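Local coordinates for PmbA-related protein (Thermotoga maritima, PDB 1VL4) that is of unproven function but belongs to the PmbA/TldD family, may be a metallopeptidase, and has been proposed to modulate DNA gyrase, at residues E64-F76 with K86-K98. Numbering follows the deposited sequence.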
ATOM      1  N   GLU A  64       2.923 -15.740 -14.479  1.00 12.13           N
ATOM      2  CA  GLU A  64       4.139 -15.083 -14.900  1.00 14.15           C
ATOM      3  C   GLU A  64       4.879 -15.990 -15.865  1.00 11.30           C
ATOM      4  O   GLU A  64       5.163 -17.151 -15.539  1.00 13.68           O
ATOM      5  CB  GLU A  64       5.068 -14.837 -13.710  1.00 16.62           C
ATOM      6  CG  GLU A  64       6.336 -14.040 -14.112  1.00 21.81           C
ATOM      7  CD  GLU A  64       7.396 -13.973 -13.004  1.00 25.69           C
ATOM      8  OE1 GLU A  64       7.237 -14.610 -11.933  1.00 40.86           O
ATOM      9  OE2 GLU A  64       8.404 -13.277 -13.218  1.00 43.82           O
ATOM     10  N   ILE A  65       5.239 -15.431 -17.011  1.00  9.51           N
ATOM     11  CA  ILE A  65       6.005 -16.122 -18.041  1.00 10.69           C
ATOM     12  C   ILE A  65       7.396 -15.458 -18.106  1.00 11.77           C
ATOM     13  O   ILE A  65       7.500 -14.254 -18.420  1.00  8.83           O
ATOM     14  CB  ILE A  65       5.323 -16.023 -19.370  1.00  8.07           C
ATOM     15  CG1 ILE A  65       3.953 -16.707 -19.344  1.00 15.81           C
ATOM     16  CG2 ILE A  65       6.195 -16.664 -20.501  1.00 14.04           C
ATOM     17  CD1 ILE A  65       2.834 -15.872 -19.806  1.00 19.73           C
ATOM     18  N   LYS A  66       8.447 -16.207 -17.768  1.00  8.23           N
ATOM     19  CA  LYS A  66       9.792 -15.648 -17.807  1.00 10.34           C
ATOM     20  C   LYS A  66      10.690 -16.457 -18.760  1.00 10.11           C
ATOM     21  O   LYS A  66      10.796 -17.692 -18.617  1.00  8.65           O
ATOM     22  CB  LYS A  66      10.377 -15.633 -16.414  1.00 10.74           C
ATOM     23  CG  LYS A  66      11.745 -14.978 -16.270  1.00  9.66           C
ATOM     24  CD  LYS A  66      12.150 -14.964 -14.815  1.00 18.76           C
ATOM     25  CE  LYS A  66      11.684 -13.708 -14.071  1.00 25.35           C
ATOM     26  NZ  LYS A  66      12.214 -13.658 -12.666  1.00 32.29           N
ATOM     27  N   VAL A  67      11.315 -15.766 -19.703  0.50  8.83           N
ATOM     28  CA  VAL A  67      12.202 -16.405 -20.691  0.50  9.77           C
ATOM     29  C   VAL A  67      13.656 -16.011 -20.396  0.50 10.99           C
ATOM     30  O   VAL A  67      13.931 -14.825 -20.132  0.50  4.12           O
ATOM     31  CB  VAL A  67      11.834 -15.999 -22.092  0.50 10.51           C
ATOM     32  CG1 VAL A  67      12.856 -16.501 -23.085  0.50 12.37           C
ATOM     33  CG2 VAL A  67      10.427 -16.520 -22.441  0.50 11.77           C
ATOM     34  N   LEU A  68      14.562 -17.004 -20.470  1.00 11.81           N
ATOM     35  CA  LEU A  68      15.985 -16.866 -20.075  1.00 10.26           C
ATOM     36  C   LEU A  68      16.831 -17.136 -21.305  1.00 12.09           C
ATOM     37  O   LEU A  68      16.681 -18.156 -21.939  1.00 11.69           O
ATOM     38  CB  LEU A  68      16.307 -17.813 -18.963  1.00 11.47           C
ATOM     39  CG  LEU A  68      17.750 -17.912 -18.465  1.00 10.54           C
ATOM     40  CD1 LEU A  68      18.187 -16.634 -17.784  1.00 15.70           C
ATOM     41  CD2 LEU A  68      17.825 -19.087 -17.492  1.00 16.28           C
ATOM     42  N   LYS A  69      17.630 -16.157 -21.705  1.00 11.38           N
ATOM     43  CA  LYS A  69      18.565 -16.311 -22.816  1.00 13.71           C
ATOM     44  C   LYS A  69      19.887 -15.636 -22.469  1.00 16.71           C
ATOM     45  O   LYS A  69      19.915 -14.447 -22.231  1.00 15.16           O
ATOM     46  CB  LYS A  69      18.014 -15.701 -24.085  1.00 14.37           C
ATOM     47  CG  LYS A  69      18.746 -16.119 -25.360  1.00 15.61           C
ATOM     48  CD  LYS A  69      18.158 -15.389 -26.550  1.00 19.43           C
ATOM     49  CE  LYS A  69      18.786 -15.752 -27.892  1.00 24.04           C
ATOM     50  NZ  LYS A  69      18.316 -14.796 -28.939  1.00 25.17           N
ATOM     51  N   ASP A  70      20.964 -16.419 -22.412  1.00 21.08           N
ATOM     52  CA  ASP A  70      22.329 -15.930 -22.183  1.00 22.40           C
ATOM     53  C   ASP A  70      22.377 -15.181 -20.883  1.00 20.67           C
ATOM     54  O   ASP A  70      22.977 -14.114 -20.809  1.00 20.81           O
ATOM     55  CB  ASP A  70      22.829 -15.021 -23.316  1.00 26.15           C
ATOM     56  CG  ASP A  70      22.981 -15.747 -24.646  1.00 34.12           C
ATOM     57  OD1 ASP A  70      23.381 -16.933 -24.625  1.00 42.36           O
ATOM     58  OD2 ASP A  70      22.704 -15.121 -25.705  1.00 40.61           O
ATOM     59  N   GLY A  71      21.680 -15.715 -19.891  1.00 14.51           N
ATOM     60  CA  GLY A  71      21.669 -15.155 -18.564  1.00 14.87           C
ATOM     61  C   GLY A  71      20.809 -13.916 -18.369  1.00 12.18           C
ATOM     62  O   GLY A  71      20.782 -13.402 -17.278  1.00 13.80           O
ATOM     63  N   LYS A  72      20.145 -13.456 -19.425  1.00 10.53           N
ATOM     64  CA  LYS A  72      19.220 -12.341 -19.367  1.00 13.50           C
ATOM     65  C   LYS A  72      17.797 -12.907 -19.333  1.00 16.81           C
ATOM     66  O   LYS A  72      17.533 -13.934 -19.985  1.00 11.86           O
ATOM     67  CB  LYS A  72      19.387 -11.474 -20.592  1.00 13.05           C
ATOM     68  CG  LYS A  72      20.545 -10.517 -20.526  1.00 17.92           C
ATOM     69  CD  LYS A  72      20.595  -9.702 -21.791  1.00 25.55           C
ATOM     70  CE  LYS A  72      22.044  -9.402 -22.180  1.00 29.81           C
ATOM     71  NZ  LYS A  72      22.086  -8.314 -23.185  1.00 15.87           N
ATOM     72  N   THR A  73      16.913 -12.266 -18.540  1.00 16.21           N
ATOM     73  CA  THR A  73      15.464 -12.585 -18.510  1.00 13.38           C
ATOM     74  C   THR A  73      14.530 -11.517 -19.139  1.00 13.48           C
ATOM     75  O   THR A  73      14.877 -10.344 -19.312  1.00  7.39           O
ATOM     76  CB  THR A  73      14.996 -12.892 -17.148  1.00 13.80           C
ATOM     77  OG1 THR A  73      15.211 -11.769 -16.276  1.00 18.14           O
ATOM     78  CG2 THR A  73      15.723 -14.065 -16.596  1.00 16.20           C
ATOM     79  N   GLY A  74      13.382 -12.001 -19.595  1.00 12.16           N
ATOM     80  CA  GLY A  74      12.305 -11.178 -20.170  1.00  8.23           C
ATOM     81  C   GLY A  74      11.051 -11.745 -19.526  1.00 11.27           C
ATOM     82  O   GLY A  74      10.892 -12.972 -19.438  1.00  9.02           O
ATOM     83  N   THR A  75      10.171 -10.890 -18.991  0.50 11.06           N
ATOM     84  CA  THR A  75       9.021 -11.375 -18.183  0.50 10.28           C
ATOM     85  C   THR A  75       7.703 -10.678 -18.581  0.50  9.48           C
ATOM     86  O   THR A  75       7.695  -9.438 -18.677  0.50  4.48           O
ATOM     87  CB  THR A  75       9.291 -11.145 -16.672  0.50 11.58           C
ATOM     88  OG1 THR A  75      10.557 -11.702 -16.312  0.50 14.18           O
ATOM     89  CG2 THR A  75       8.195 -11.780 -15.758  0.50 12.56           C
ATOM     90  N   PHE A  76       6.610 -11.459 -18.748  1.00  9.89           N
ATOM     91  CA  PHE A  76       5.237 -10.928 -19.024  1.00  8.02           C
ATOM     92  C   PHE A  76       4.279 -11.599 -18.008  1.00 10.35           C
ATOM     93  O   PHE A  76       4.429 -12.794 -17.706  1.00  8.81           O
ATOM     94  CB  PHE A  76       4.789 -11.181 -20.448  1.00  5.14           C
ATOM     95  CG  PHE A  76       3.395 -10.694 -20.738  1.00 12.33           C
ATOM     96  CD1 PHE A  76       3.051  -9.355 -20.504  1.00 13.70           C
ATOM     97  CD2 PHE A  76       2.399 -11.575 -21.159  1.00 10.03           C
ATOM     98  CE1 PHE A  76       1.726  -8.865 -20.789  1.00 16.93           C
ATOM     99  CE2 PHE A  76       1.093 -11.113 -21.428  1.00 17.29           C
ATOM    100  CZ  PHE A  76       0.760  -9.737 -21.245  1.00 15.41           C
ATOM    101  N   LYS A  86       1.640 -15.084 -28.199  1.00 18.83           N
ATOM    102  CA  LYS A  86       1.707 -13.645 -27.906  1.00 19.44           C
ATOM    103  C   LYS A  86       2.379 -13.375 -26.577  1.00 14.65           C
ATOM    104  O   LYS A  86       3.244 -12.511 -26.489  1.00 14.47           O
ATOM    105  CB  LYS A  86       0.309 -12.987 -27.969  1.00 17.16           C
ATOM    106  CG  LYS A  86      -0.219 -13.032 -29.375  1.00 26.41           C
ATOM    107  CD  LYS A  86      -1.633 -12.465 -29.584  1.00 29.87           C
ATOM    108  CE  LYS A  86      -2.037 -12.656 -31.059  1.00 35.35           C
ATOM    109  NZ  LYS A  86      -2.761 -11.490 -31.617  1.00 39.53           N
ATOM    110  N   CYS A  87       1.988 -14.110 -25.542  1.00 15.88           N
ATOM    111  CA  CYS A  87       2.652 -14.032 -24.241  1.00 15.02           C
ATOM    112  C   CYS A  87       4.172 -14.287 -24.299  1.00 16.49           C
ATOM    113  O   CYS A  87       4.959 -13.546 -23.705  1.00 13.85           O
ATOM    114  CB  CYS A  87       2.062 -15.053 -23.314  1.00 16.70           C
ATOM    115  SG  CYS A  87       0.401 -14.622 -22.772  1.00 22.05           S
ATOM    116  N   PHE A  88       4.560 -15.348 -25.007  1.00 13.84           N
ATOM    117  CA  PHE A  88       5.941 -15.689 -25.172  1.00 12.30           C
ATOM    118  C   PHE A  88       6.679 -14.586 -25.918  1.00 12.06           C
ATOM    119  O   PHE A  88       7.747 -14.141 -25.490  1.00 12.24           O
ATOM    120  CB  PHE A  88       6.061 -17.056 -25.875  1.00 14.36           C
ATOM    121  CG  PHE A  88       7.462 -17.428 -26.248  1.00 11.20           C
ATOM    122  CD1 PHE A  88       7.980 -17.034 -27.469  1.00 12.68           C
ATOM    123  CD2 PHE A  88       8.267 -18.169 -25.367  1.00 10.78           C
ATOM    124  CE1 PHE A  88       9.277 -17.368 -27.859  1.00 16.26           C
ATOM    125  CE2 PHE A  88       9.567 -18.503 -25.741  1.00 14.53           C
ATOM    126  CZ  PHE A  88      10.069 -18.097 -26.996  1.00  9.50           C
ATOM    127  N   GLU A  89       6.110 -14.129 -27.021  1.00 11.96           N
ATOM    128  CA  GLU A  89       6.738 -13.094 -27.824  1.00 13.70           C
ATOM    129  C   GLU A  89       6.911 -11.787 -27.024  1.00 13.45           C
ATOM    130  O   GLU A  89       7.911 -11.077 -27.176  1.00 13.09           O
ATOM    131  CB  GLU A  89       5.960 -12.860 -29.129  1.00 14.32           C
ATOM    132  CG  GLU A  89       5.953 -14.060 -30.130  1.00 23.97           C
ATOM    133  CD  GLU A  89       7.343 -14.516 -30.643  1.00 43.02           C
ATOM    134  OE1 GLU A  89       8.343 -13.761 -30.518  1.00 47.01           O
ATOM    135  OE2 GLU A  89       7.422 -15.647 -31.196  1.00 49.36           O
ATOM    136  N   GLU A  90       5.967 -11.505 -26.143  1.00 12.03           N
ATOM    137  CA  GLU A  90       6.045 -10.339 -25.266  1.00 11.15           C
ATOM    138  C   GLU A  90       7.208 -10.481 -24.292  1.00  7.79           C
ATOM    139  O   GLU A  90       8.010  -9.565 -24.121  1.00  7.45           O
ATOM    140  CB  GLU A  90       4.719 -10.177 -24.531  1.00 13.34           C
ATOM    141  CG  GLU A  90       4.574  -8.897 -23.747  1.00 16.70           C
ATOM    142  CD  GLU A  90       4.438  -7.626 -24.597  1.00 13.68           C
ATOM    143  OE1 GLU A  90       4.387  -7.651 -25.843  1.00 15.80           O
ATOM    144  OE2 GLU A  90       4.432  -6.567 -23.975  1.00 16.74           O
ATOM    145  N   ALA A  91       7.346 -11.650 -23.679  1.00 10.05           N
ATOM    146  CA  ALA A  91       8.443 -11.897 -22.704  1.00  7.18           C
ATOM    147  C   ALA A  91       9.780 -11.833 -23.427  1.00  8.22           C
ATOM    148  O   ALA A  91      10.750 -11.281 -22.907  1.00  7.43           O
ATOM    149  CB  ALA A  91       8.290 -13.240 -22.041  1.00  7.52           C
ATOM    150  N   LEU A  92       9.828 -12.402 -24.625  1.00  9.75           N
ATOM    151  CA  LEU A  92      11.054 -12.427 -25.406  1.00 14.04           C
ATOM    152  C   LEU A  92      11.477 -10.980 -25.719  1.00 12.91           C
ATOM    153  O   LEU A  92      12.647 -10.569 -25.566  1.00 11.95           O
ATOM    154  CB  LEU A  92      10.794 -13.209 -26.698  1.00 16.15           C
ATOM    155  CG  LEU A  92      12.015 -13.793 -27.404  1.00 20.49           C
ATOM    156  CD1 LEU A  92      12.609 -14.912 -26.591  1.00 23.28           C
ATOM    157  CD2 LEU A  92      11.639 -14.268 -28.836  1.00 19.42           C
ATOM    158  N   SER A  93      10.500 -10.166 -26.112  1.00  9.97           N
ATOM    159  CA  SER A  93      10.817  -8.812 -26.444  1.00 12.02           C
ATOM    160  C   SER A  93      11.387  -8.044 -25.239  1.00 10.47           C
ATOM    161  O   SER A  93      12.227  -7.181 -25.408  1.00 15.60           O
ATOM    162  CB  SER A  93       9.625  -8.099 -27.118  1.00 13.62           C
ATOM    163  OG  SER A  93       9.806  -6.708 -27.038  1.00 26.61           O
ATOM    164  N   ASN A  94      10.972  -8.358 -24.032  1.00  9.08           N
ATOM    165  CA  ASN A  94      11.527  -7.727 -22.859  1.00  9.16           C
ATOM    166  C   ASN A  94      12.946  -8.149 -22.465  1.00 14.00           C
ATOM    167  O   ASN A  94      13.506  -7.614 -21.496  1.00 14.17           O
ATOM    168  CB  ASN A  94      10.589  -7.902 -21.671  1.00 10.41           C
ATOM    169  CG  ASN A  94       9.238  -7.152 -21.867  1.00  2.00           C
ATOM    170  OD1 ASN A  94       9.136  -6.224 -22.655  1.00  8.47           O
ATOM    171  ND2 ASN A  94       8.230  -7.574 -21.127  1.00 12.93           N
ATOM    172  N   LEU A  95      13.517  -9.124 -23.170  1.00 16.07           N
ATOM    173  CA  LEU A  95      14.928  -9.482 -22.936  1.00 19.41           C
ATOM    174  C   LEU A  95      15.862  -8.295 -23.137  1.00 17.14           C
ATOM    175  O   LEU A  95      16.839  -8.181 -22.446  1.00 20.03           O
ATOM    176  CB  LEU A  95      15.393 -10.608 -23.857  1.00 21.31           C
ATOM    177  CG  LEU A  95      15.033 -12.014 -23.385  1.00 17.11           C
ATOM    178  CD1 LEU A  95      15.449 -12.995 -24.494  1.00 23.04           C
ATOM    179  CD2 LEU A  95      15.664 -12.397 -22.062  1.00 19.25           C
ATOM    180  N   GLN A  96      15.539  -7.418 -24.065  1.00 20.24           N
ATOM    181  CA  GLN A  96      16.340  -6.210 -24.308  1.00 22.49           C
ATOM    182  C   GLN A  96      16.296  -5.110 -23.218  1.00 23.72           C
ATOM    183  O   GLN A  96      17.015  -4.118 -23.303  1.00 24.91           O
ATOM    184  CB  GLN A  96      15.898  -5.602 -25.637  1.00 21.82           C
ATOM    185  CG  GLN A  96      14.504  -5.054 -25.550  1.00 25.66           C
ATOM    186  CD  GLN A  96      13.976  -4.555 -26.832  1.00 26.73           C
ATOM    187  OE1 GLN A  96      14.387  -3.503 -27.310  1.00 27.90           O
ATOM    188  NE2 GLN A  96      13.021  -5.277 -27.397  1.00 22.62           N
ATOM    189  N   VAL A  97      15.434  -5.243 -22.220  1.00 25.99           N
ATOM    190  CA  VAL A  97      15.275  -4.192 -21.188  1.00 27.90           C
ATOM    191  C   VAL A  97      16.495  -4.281 -20.234  1.00 31.58           C
ATOM    192  O   VAL A  97      16.376  -4.536 -19.024  1.00 31.27           O
ATOM    193  CB  VAL A  97      13.877  -4.340 -20.477  1.00 26.92           C
ATOM    194  CG1 VAL A  97      13.643  -3.234 -19.473  1.00 25.32           C
ATOM    195  CG2 VAL A  97      12.758  -4.330 -21.522  1.00 23.92           C
ATOM    196  N   LYS A  98      17.679  -4.071 -20.835  1.00 37.59           N
ATOM    197  CA  LYS A  98      19.021  -4.601 -20.373  1.00 36.90           C
ATOM    198  C   LYS A  98      19.320  -5.965 -21.035  1.00 36.71           C
ATOM    199  O   LYS A  98      18.733  -6.998 -20.682  1.00 36.22           O
ATOM    200  CB  LYS A  98      19.198  -4.664 -18.829  1.00 36.41           C
ATOM    201  CG  LYS A  98      20.274  -3.713 -18.258  1.00 38.09           C
ATOM    202  CD  LYS A  98      19.859  -2.256 -18.467  1.00 35.95           C
ATOM    203  CE  LYS A  98      20.921  -1.257 -18.032  1.00 29.93           C
ATOM    204  NZ  LYS A  98      20.724   0.053 -18.728  1.00 23.02           N
TER
HETATM  205  O   HOH W   1      15.416  -7.519 -19.614  1.00 28.83           O
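Phe76 and Gly74 meet Cys87, Glu90 and Ala91 where a beta hairpin, closed by a type I' turn from Lys69 to Lys72, is covered by the following helix. Strand 72-76, outermost of its antiparallel sheet within the chain, runs at 137° to helix 86-93, the axes 5.8 Å apart at closest. Phe76 CB lies 4.0 Å from Glu90 CG; chi1 of 178° sets CG opposite the backbone N and sends the ring obliquely across the helix to Cys87 and Glu90. CG and CD1 pass under the Glu90 methylene in a CH-pi contact, Glu90 CG standing 4.0 Å from the ring centroid, 27° off the normal, and 4.1 Å from CE1. CD2 lies nearest Cys87 CA, and with CE2 it turns an edge to Cys87 SG, which sits in the ring plane, 3.8 Å from CE2. With an alanine at Phe76, Glu90 CG and Cys87 SG would probably both lose their aromatic partner, opening a gap beside the helix. At Gly74 the backbones nearly touch: CA makes a CA-H...O contact of 3.1 Å with Ala91 O, and a CB would fall far inside contact distance of that oxygen. Beyond it, Leu95 CD2 lies 3.2 Å from Lys72 O and against Thr73 C. Asn94 ND2 also bonds Asp57 of the second subunit, at the dimer interface; its bond to Thr75 O spans 3.1 Å, the donor standing above the carbonyl plane.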